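Local coordinates for uncharacterized protein (Ruminococcus gnavus, PDB 4QAN), which is of unknown function but adopts a cystatin-like fold as a divergent member of the NTF2-like superfamily, and can bind a metal ion, at residues Lys96-Gln101 / His171-Gly176; Ala242-Glu247 / Trp349-Leu354. One frame throughout, in Å; residues are numbered along the deposited sequence.

Contacts 1 and 2 each join a helix or loop to a strand of a different sheet, but with different chemistry. Contact 1 is buried: helix 87-108 reaches with side chains to the backbone and a serine hydroxyl at the end of strand 167-172, a member of the five-stranded antiparallel sheet. Contact 2 is only partly buried; there the loop after helix 237-242 offers backbone carbonyls to strand 349-353 of the second, mixed sheet. The two share no helix or strand, lie on opposite sides of the chain's centre, and have centres about 27 Å apart. A glutamine is central to both, using both ends of its amide in contact 1 but donating from its nitrogen in contact 2, where apolar packing has a larger share.

Contact 1 of 2, residues Lys96-Gln101 / His171-Gly176; sequences KAYIEQ and HSLKEG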
ATOM      1  N   LYS A  96      -0.648   1.123  -4.391  1.00 26.01           N
ATOM      2  CA  LYS A  96       0.396   2.035  -4.881  1.00 26.36           C
ATOM      3  C   LYS A  96       1.515   1.295  -5.623  1.00 29.85           C
ATOM      4  O   LYS A  96       1.929   1.713  -6.703  1.00 29.51           O
ATOM      5  CB  LYS A  96       0.976   2.840  -3.733  1.00 29.79           C
ATOM      6  CG  LYS A  96       2.185   3.714  -4.084  1.00 29.09           C
ATOM      7  CD  LYS A  96       2.798   4.185  -2.790  1.00 33.37           C
ATOM      8  CE  LYS A  96       3.689   5.392  -2.982  1.00 36.12           C
ATOM      9  NZ  LYS A  96       4.983   5.032  -3.610  1.00 36.16           N
ATOM     10  N   ALA A  97       1.981   0.181  -5.057  1.00 30.84           N
ATOM     11  CA  ALA A  97       3.077  -0.575  -5.656  1.00 32.06           C
ATOM     12  C   ALA A  97       2.677  -1.085  -7.034  1.00 34.33           C
ATOM     13  O   ALA A  97       3.476  -0.998  -7.963  1.00 33.74           O
ATOM     14  CB  ALA A  97       3.511  -1.731  -4.754  1.00 29.96           C
ATOM     15  N   TYR A  98       1.438  -1.566  -7.170  1.00 33.43           N
ATOM     16  CA  TYR A  98       0.927  -2.014  -8.477  1.00 36.90           C
ATOM     17  C   TYR A  98       0.774  -0.878  -9.510  1.00 37.28           C
ATOM     18  O   TYR A  98       1.045  -1.073 -10.694  1.00 35.27           O
ATOM     19  CB  TYR A  98      -0.397  -2.769  -8.336  1.00 37.58           C
ATOM     20  CG  TYR A  98      -0.241  -4.194  -7.851  1.00 39.03           C
ATOM     21  CD1 TYR A  98       0.526  -5.098  -8.556  1.00 39.33           C
ATOM     22  CD2 TYR A  98      -0.867  -4.634  -6.685  1.00 40.42           C
ATOM     23  CE1 TYR A  98       0.675  -6.402  -8.129  1.00 41.08           C
ATOM     24  CE2 TYR A  98      -0.729  -5.945  -6.241  1.00 38.40           C
ATOM     25  CZ  TYR A  98       0.052  -6.829  -6.966  1.00 40.45           C
ATOM     26  OH  TYR A  98       0.214  -8.137  -6.553  1.00 37.46           O
ATOM     27  N   ILE A  99       0.358   0.301  -9.054  1.00 36.96           N
ATOM     28  CA  ILE A  99       0.251   1.458  -9.928  1.00 35.81           C
ATOM     29  C   ILE A  99       1.623   1.770 -10.501  1.00 33.42           C
ATOM     30  O   ILE A  99       1.757   2.045 -11.682  1.00 30.76           O
ATOM     31  CB  ILE A  99      -0.360   2.690  -9.211  1.00 34.11           C
ATOM     32  CG1 ILE A  99      -1.844   2.416  -8.914  1.00 35.57           C
ATOM     33  CG2 ILE A  99      -0.254   3.933 -10.089  1.00 35.20           C
ATOM     34  CD1 ILE A  99      -2.508   3.345  -7.917  1.00 33.76           C
ATOM     35  N   GLU A 100       2.642   1.700  -9.660  1.00 33.95           N
ATOM     36  CA  GLU A 100       3.990   1.991 -10.096  1.00 36.44           C
ATOM     37  C   GLU A 100       4.555   0.970 -11.058  1.00 37.75           C
ATOM     38  O   GLU A 100       5.259   1.340 -11.986  1.00 38.27           O
ATOM     39  CB  GLU A 100       4.892   2.173  -8.903  1.00 40.77           C
ATOM     40  CG  GLU A 100       4.579   3.484  -8.243  1.00 40.49           C
ATOM     41  CD  GLU A 100       5.191   3.606  -6.895  1.00 48.19           C
ATOM     42  OE1 GLU A 100       5.545   2.556  -6.322  1.00 49.26           O
ATOM     43  OE2 GLU A 100       5.299   4.759  -6.417  1.00 48.08           O
ATOM     44  N   GLN A 101       4.221  -0.304 -10.871  1.00 36.60           N
ATOM     45  CA  GLN A 101       4.564  -1.305 -11.871  1.00 36.53           C
ATOM     46  C   GLN A 101       3.886  -0.950 -13.185  1.00 37.18           C
ATOM     47  O   GLN A 101       4.534  -0.919 -14.224  1.00 36.79           O
ATOM     48  CB  GLN A 101       4.144  -2.701 -11.439  1.00 36.52           C
ATOM     49  CG  GLN A 101       4.903  -3.204 -10.231  1.00 36.40           C
ATOM     50  CD  GLN A 101       5.001  -4.706 -10.179  1.00 37.95           C
ATOM     51  OE1 GLN A 101       4.077  -5.418 -10.573  1.00 37.93           O
ATOM     52  NE2 GLN A 101       6.137  -5.202  -9.696  1.00 39.67           N
ATOM     53  N   HIS A 171       0.547 -11.578  -9.380  1.00 41.06           N
ATOM     54  CA  HIS A 171       1.206 -11.083  -8.168  1.00 37.77           C
ATOM     55  C   HIS A 171       2.177  -9.958  -8.487  1.00 38.28           C
ATOM     56  O   HIS A 171       2.348  -9.021  -7.689  1.00 40.38           O
ATOM     57  CB  HIS A 171       1.984 -12.198  -7.463  1.00 37.63           C
ATOM     58  CG  HIS A 171       2.773 -11.711  -6.293  1.00 36.36           C
ATOM     59  ND1 HIS A 171       2.174 -11.218  -5.154  1.00 35.65           N
ATOM     60  CD2 HIS A 171       4.104 -11.584  -6.104  1.00 36.82           C
ATOM     61  CE1 HIS A 171       3.103 -10.830  -4.301  1.00 36.47           C
ATOM     62  NE2 HIS A 171       4.285 -11.042  -4.854  1.00 39.12           N
ATOM     63  N   SER A 172       2.859 -10.069  -9.621  1.00 38.47           N
ATOM     64  CA  SER A 172       3.797  -9.037 -10.037  1.00 39.32           C
ATOM     65  C   SER A 172       3.899  -8.952 -11.541  1.00 39.53           C
ATOM     66  O   SER A 172       3.838  -9.970 -12.228  1.00 44.35           O
ATOM     67  CB  SER A 172       5.174  -9.294  -9.438  1.00 41.65           C
ATOM     68  OG  SER A 172       6.043  -8.196  -9.654  1.00 39.23           O
ATOM     69  N   LEU A 173       4.036  -7.727 -12.038  1.00 40.14           N
ATOM     70  CA  LEU A 173       4.209  -7.448 -13.470  1.00 42.78           C
ATOM     71  C   LEU A 173       5.685  -7.489 -13.856  1.00 43.39           C
ATOM     72  O   LEU A 173       6.043  -7.219 -15.001  1.00 40.92           O
ATOM     73  CB  LEU A 173       3.639  -6.065 -13.818  1.00 44.97           C
ATOM     74  CG  LEU A 173       2.135  -6.007 -14.082  1.00 50.55           C
ATOM     75  CD1 LEU A 173       1.318  -6.085 -12.793  1.00 48.89           C
ATOM     76  CD2 LEU A 173       1.821  -4.734 -14.849  1.00 54.20           C
ATOM     77  N   LYS A 174       6.524  -7.768 -12.860  1.00 45.07           N
ATOM     78  CA  LYS A 174       7.946  -7.971 -13.030  1.00 45.10           C
ATOM     79  C   LYS A 174       8.369  -9.221 -12.251  1.00 46.06           C
ATOM     80  O   LYS A 174       7.775  -9.574 -11.232  1.00 48.33           O
ATOM     81  CB  LYS A 174       8.697  -6.738 -12.543  1.00 45.56           C
ATOM     82  CG  LYS A 174       8.281  -5.486 -13.295  1.00 47.79           C
ATOM     83  CD  LYS A 174       9.262  -4.344 -13.093  1.00 49.40           C
ATOM     84  CE  LYS A 174       9.141  -3.721 -11.722  1.00 48.28           C
ATOM     85  NZ  LYS A 174      10.347  -2.914 -11.414  1.00 50.60           N
ATOM     86  N   GLU A 175       9.398  -9.881 -12.752  1.00 48.53           N
ATOM     87  CA  GLU A 175       9.892 -11.156 -12.220  1.00 50.33           C
ATOM     88  C   GLU A 175      10.039 -11.125 -10.704  1.00 46.55           C
ATOM     89  O   GLU A 175      10.431 -10.116 -10.144  1.00 45.61           O
ATOM     90  CB  GLU A 175      11.257 -11.429 -12.840  1.00 54.06           C
ATOM     91  CG  GLU A 175      11.636 -12.882 -12.970  1.00 60.42           C
ATOM     92  CD  GLU A 175      12.916 -13.032 -13.772  1.00 65.06           C
ATOM     93  OE1 GLU A 175      13.943 -12.468 -13.335  1.00 66.01           O
ATOM     94  OE2 GLU A 175      12.887 -13.690 -14.835  1.00 66.67           O
ATOM     95  N   GLY A 176       9.727 -12.237 -10.048  1.00 46.65           N
ATOM     96  CA  GLY A 176       9.893 -12.363  -8.604  1.00 44.51           C
ATOM     97  C   GLY A 176       8.721 -11.809  -7.815  1.00 46.85           C
ATOM     98  O   GLY A 176       7.581 -11.783  -8.296  1.00 47.01           O
TER
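Gln101 faces the turn after strand 167-172 and makes two hydrogen bonds there with one amide. Its OE1 accepts from Leu173 N at 2.7 Å, nearly straight at the hydrogen (169°), and Leu173 CB also comes within 3.3 Å of Gln101 OE1. Gln101 NE2 donates to Ser172 OG at 3.0 Å, with that oxygen lying in the amide plane. The two bonds fix the flip of the amide. A chi1 of -171° turns the Ser172 hydroxyl away from its own N, where it can take NE2 and in turn donate to Lys174 O at 2.7 Å, in the carbonyl plane. With an alanine in place of Gln101, Leu173 N would probably be left without this acceptor and Ser172 OG without its donor.

A third hydrogen bond comes from Tyr98, one helical turn back: OH donates to His171 O at 2.6 Å, meeting that oxygen from above the carbonyl plane. Apolar contact is lighter, with Leu173 CD1 4.4 Å from Tyr98 CD1. Lys174 NZ bonds to Ile183 O and forms a salt bridge with Glu104, on helix 87-108 with Gln101. His171 and Ser172 both pair with Thr160, a classic beta bulge; a helix tied to the end of an antiparallel sheet is consistent with the cystatin-like fold.

Contact 2 of 2, residues Ala242-Glu247 / Trp349-Leu354; sequences AFATTE and WQIQSL
Phe243 and Ile351 meet on the close-packed side of this contact, through backbone and side chain together. Ile351 N donates to Phe243 O at 2.9 Å, and Gln350 CB rests 3.2 Å from that same carbonyl oxygen. Next along the chain, Ala244 CA approaches Ile351 O at 3.2 Å in a CA-H...O contact, its small side chain letting the two backbones come this near. Apolar contacts flank the polar ones: Phe243 CB lies 4.2 Å from Ile351 CD1. In Ile351 a chi1 of -65° sets CG1 beside the backbone N, and the extended chi2 carries CD1 to Phe243 CB. Tyr263 of helix 254-275 packs on both Ala244 and Ile351, and Phe228 of helix 221-234 also touches Ile351.

The loop side is shaped by a type I beta turn from Ala242 to Thr245, which starts at the last residue of helix 237-242. Strand 349-353, for its part, pairs antiparallel with strand 334-344 in the curved sheet of a cystatin-like fold, and a classic beta bulge forms where Gln352 and Ser353 both face Thr341.

At the closing residue of the turn, Gln350, extended beyond CG, donates from NE2 to Thr245 O at 2.7 Å, from well above the carbonyl plane. The same nitrogen also bonds to Ile216 O, giving the buried amide two acceptors. Packing thins past this point: Gln350 OE1 comes no nearer to Thr246 than 3.8 Å, at CA, and Thr246 is partly exposed.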
ATOM      1  N   ALA A 242      -8.818   8.569   5.343  1.00 32.89           N
ATOM      2  CA  ALA A 242      -9.724   9.660   4.943  1.00 31.15           C
ATOM      3  C   ALA A 242      -9.377  11.037   5.536  1.00 29.22           C
ATOM      4  O   ALA A 242      -9.579  12.054   4.879  1.00 29.43           O
ATOM      5  CB  ALA A 242     -11.159   9.312   5.293  1.00 30.74           C
ATOM      6  N   PHE A 243      -8.881  11.076   6.767  1.00 29.68           N
ATOM      7  CA  PHE A 243      -8.497  12.364   7.421  1.00 27.27           C
ATOM      8  C   PHE A 243      -7.356  13.106   6.741  1.00 29.22           C
ATOM      9  O   PHE A 243      -7.183  14.313   6.952  1.00 31.82           O
ATOM     10  CB  PHE A 243      -8.163  12.165   8.911  1.00 28.14           C
ATOM     11  CG  PHE A 243      -9.381  12.080   9.799  1.00 32.06           C
ATOM     12  CD1 PHE A 243     -10.250  13.153   9.905  1.00 37.15           C
ATOM     13  CD2 PHE A 243      -9.662  10.927  10.512  1.00 33.42           C
ATOM     14  CE1 PHE A 243     -11.388  13.076  10.705  1.00 41.10           C
ATOM     15  CE2 PHE A 243     -10.777  10.850  11.329  1.00 32.31           C
ATOM     16  CZ  PHE A 243     -11.647  11.919  11.417  1.00 35.59           C
ATOM     17  N   ALA A 244      -6.549  12.398   5.959  1.00 31.73           N
ATOM     18  CA  ALA A 244      -5.487  13.040   5.175  1.00 34.63           C
ATOM     19  C   ALA A 244      -5.753  13.004   3.665  1.00 33.40           C
ATOM     20  O   ALA A 244      -4.886  13.336   2.877  1.00 37.27           O
ATOM     21  CB  ALA A 244      -4.161  12.384   5.486  1.00 37.30           C
ATOM     22  N   THR A 245      -6.952  12.615   3.264  1.00 32.57           N
ATOM     23  CA  THR A 245      -7.305  12.599   1.849  1.00 35.39           C
ATOM     24  C   THR A 245      -7.725  14.011   1.439  1.00 36.71           C
ATOM     25  O   THR A 245      -8.801  14.461   1.777  1.00 39.93           O
ATOM     26  CB  THR A 245      -8.417  11.578   1.595  1.00 35.42           C
ATOM     27  OG1 THR A 245      -7.978  10.297   2.077  1.00 34.22           O
ATOM     28  CG2 THR A 245      -8.753  11.496   0.102  1.00 36.28           C
ATOM     29  N   THR A 246      -6.856  14.722   0.740  1.00 40.97           N
ATOM     30  CA  THR A 246      -7.084  16.142   0.467  1.00 45.09           C
ATOM     31  C   THR A 246      -7.936  16.417  -0.755  1.00 42.54           C
ATOM     32  O   THR A 246      -8.452  17.515  -0.889  1.00 45.07           O
ATOM     33  CB  THR A 246      -5.772  16.888   0.240  1.00 48.88           C
ATOM     34  OG1 THR A 246      -5.057  16.248  -0.821  1.00 43.98           O
ATOM     35  CG2 THR A 246      -4.944  16.929   1.543  1.00 57.15           C
ATOM     36  N   GLU A 247      -8.081  15.452  -1.654  1.00 42.77           N
ATOM     37  CA  GLU A 247      -8.964  15.645  -2.799  1.00 45.50           C
ATOM     38  C   GLU A 247      -9.844  14.447  -3.044  1.00 42.14           C
ATOM     39  O   GLU A 247      -9.476  13.320  -2.732  1.00 42.42           O
ATOM     40  CB  GLU A 247      -8.160  15.925  -4.068  1.00 51.80           C
ATOM     41  CG  GLU A 247      -7.285  17.168  -4.017  1.00 65.35           C
ATOM     42  CD  GLU A 247      -8.074  18.471  -3.958  1.00 74.07           C
ATOM     43  OE1 GLU A 247      -9.312  18.447  -4.161  1.00 80.30           O
ATOM     44  OE2 GLU A 247      -7.446  19.528  -3.705  1.00 74.43           O
ATOM     45  N   TRP A 349     -10.754  21.149   9.059  1.00 38.30           N
ATOM     46  CA  TRP A 349      -9.353  20.760   9.067  1.00 34.30           C
ATOM     47  C   TRP A 349      -9.107  19.296   8.778  1.00 31.88           C
ATOM     48  O   TRP A 349      -9.873  18.429   9.200  1.00 31.40           O
ATOM     49  CB  TRP A 349      -8.722  21.103  10.407  1.00 33.54           C
ATOM     50  CG  TRP A 349      -8.752  22.527  10.649  1.00 35.74           C
ATOM     51  CD1 TRP A 349      -9.808  23.247  11.100  1.00 37.90           C
ATOM     52  CD2 TRP A 349      -7.691  23.453  10.429  1.00 37.78           C
ATOM     53  NE1 TRP A 349      -9.472  24.565  11.189  1.00 38.96           N
ATOM     54  CE2 TRP A 349      -8.177  24.724  10.780  1.00 39.84           C
ATOM     55  CE3 TRP A 349      -6.371  23.330   9.973  1.00 37.13           C
ATOM     56  CZ2 TRP A 349      -7.391  25.876  10.693  1.00 41.35           C
ATOM     57  CZ3 TRP A 349      -5.589  24.463   9.888  1.00 38.08           C
ATOM     58  CH2 TRP A 349      -6.100  25.727  10.248  1.00 41.91           C
ATOM     59  N   GLN A 350      -7.998  19.050   8.075  1.00 31.83           N
ATOM     60  CA  GLN A 350      -7.491  17.708   7.755  1.00 29.12           C
ATOM     61  C   GLN A 350      -6.029  17.583   8.111  1.00 29.51           C
ATOM     62  O   GLN A 350      -5.335  18.587   8.361  1.00 30.54           O
ATOM     63  CB  GLN A 350      -7.632  17.445   6.267  1.00 30.09           C
ATOM     64  CG  GLN A 350      -9.072  17.299   5.813  1.00 33.86           C
ATOM     65  CD  GLN A 350      -9.169  16.809   4.379  1.00 35.65           C
ATOM     66  OE1 GLN A 350      -8.978  17.579   3.435  1.00 39.88           O
ATOM     67  NE2 GLN A 350      -9.470  15.526   4.207  1.00 34.20           N
ATOM     68  N   ILE A 351      -5.551  16.346   8.117  1.00 29.22           N
ATOM     69  CA  ILE A 351      -4.143  16.079   8.353  1.00 28.47           C
ATOM     70  C   ILE A 351      -3.412  16.200   7.023  1.00 30.22           C
ATOM     71  O   ILE A 351      -3.780  15.547   6.066  1.00 29.25           O
ATOM     72  CB  ILE A 351      -3.914  14.706   8.979  1.00 26.32           C
ATOM     73  CG1 ILE A 351      -4.536  14.645  10.378  1.00 29.69           C
ATOM     74  CG2 ILE A 351      -2.421  14.388   9.064  1.00 28.79           C
ATOM     75  CD1 ILE A 351      -4.608  13.232  10.972  1.00 29.72           C
ATOM     76  N   GLN A 352      -2.403  17.065   6.956  1.00 30.97           N
ATOM     77  CA  GLN A 352      -1.537  17.126   5.761  1.00 31.83           C
ATOM     78  C   GLN A 352      -0.410  16.101   5.848  1.00 30.02           C
ATOM     79  O   GLN A 352      -0.179  15.359   4.901  1.00 34.52           O
ATOM     80  CB  GLN A 352      -0.976  18.517   5.559  1.00 32.57           C
ATOM     81  CG  GLN A 352      -0.047  18.649   4.360  1.00 36.88           C
ATOM     82  CD  GLN A 352       0.301  20.094   4.075  1.00 38.87           C
ATOM     83  OE1 GLN A 352       1.433  20.511   4.256  1.00 41.73           O
ATOM     84  NE2 GLN A 352      -0.681  20.869   3.638  1.00 44.14           N
ATOM     85  N   SER A 353       0.229  16.004   7.009  1.00 27.30           N
ATOM     86  CA  SER A 353       1.245  14.976   7.247  1.00 26.94           C
ATOM     87  C   SER A 353       1.412  14.650   8.726  1.00 25.54           C
ATOM     88  O   SER A 353       0.996  15.401   9.600  1.00 26.48           O
ATOM     89  CB  SER A 353       2.607  15.392   6.652  1.00 27.15           C
ATOM     90  OG  SER A 353       3.203  16.389   7.453  1.00 28.54           O
ATOM     91  N   LEU A 354       2.024  13.506   8.979  1.00 26.39           N
ATOM     92  CA  LEU A 354       2.342  13.063  10.312  1.00 26.59           C
ATOM     93  C   LEU A 354       3.751  13.544  10.693  1.00 27.64           C
ATOM     94  O   LEU A 354       4.533  12.810  11.297  1.00 29.43           O
ATOM     95  CB  LEU A 354       2.204  11.534  10.399  1.00 25.08           C
ATOM     96  CG  LEU A 354       0.794  11.012  10.081  1.00 28.43           C
ATOM     97  CD1 LEU A 354       0.702   9.483  10.096  1.00 28.29           C
ATOM     98  CD2 LEU A 354      -0.248  11.623  11.010  1.00 27.25           C
TER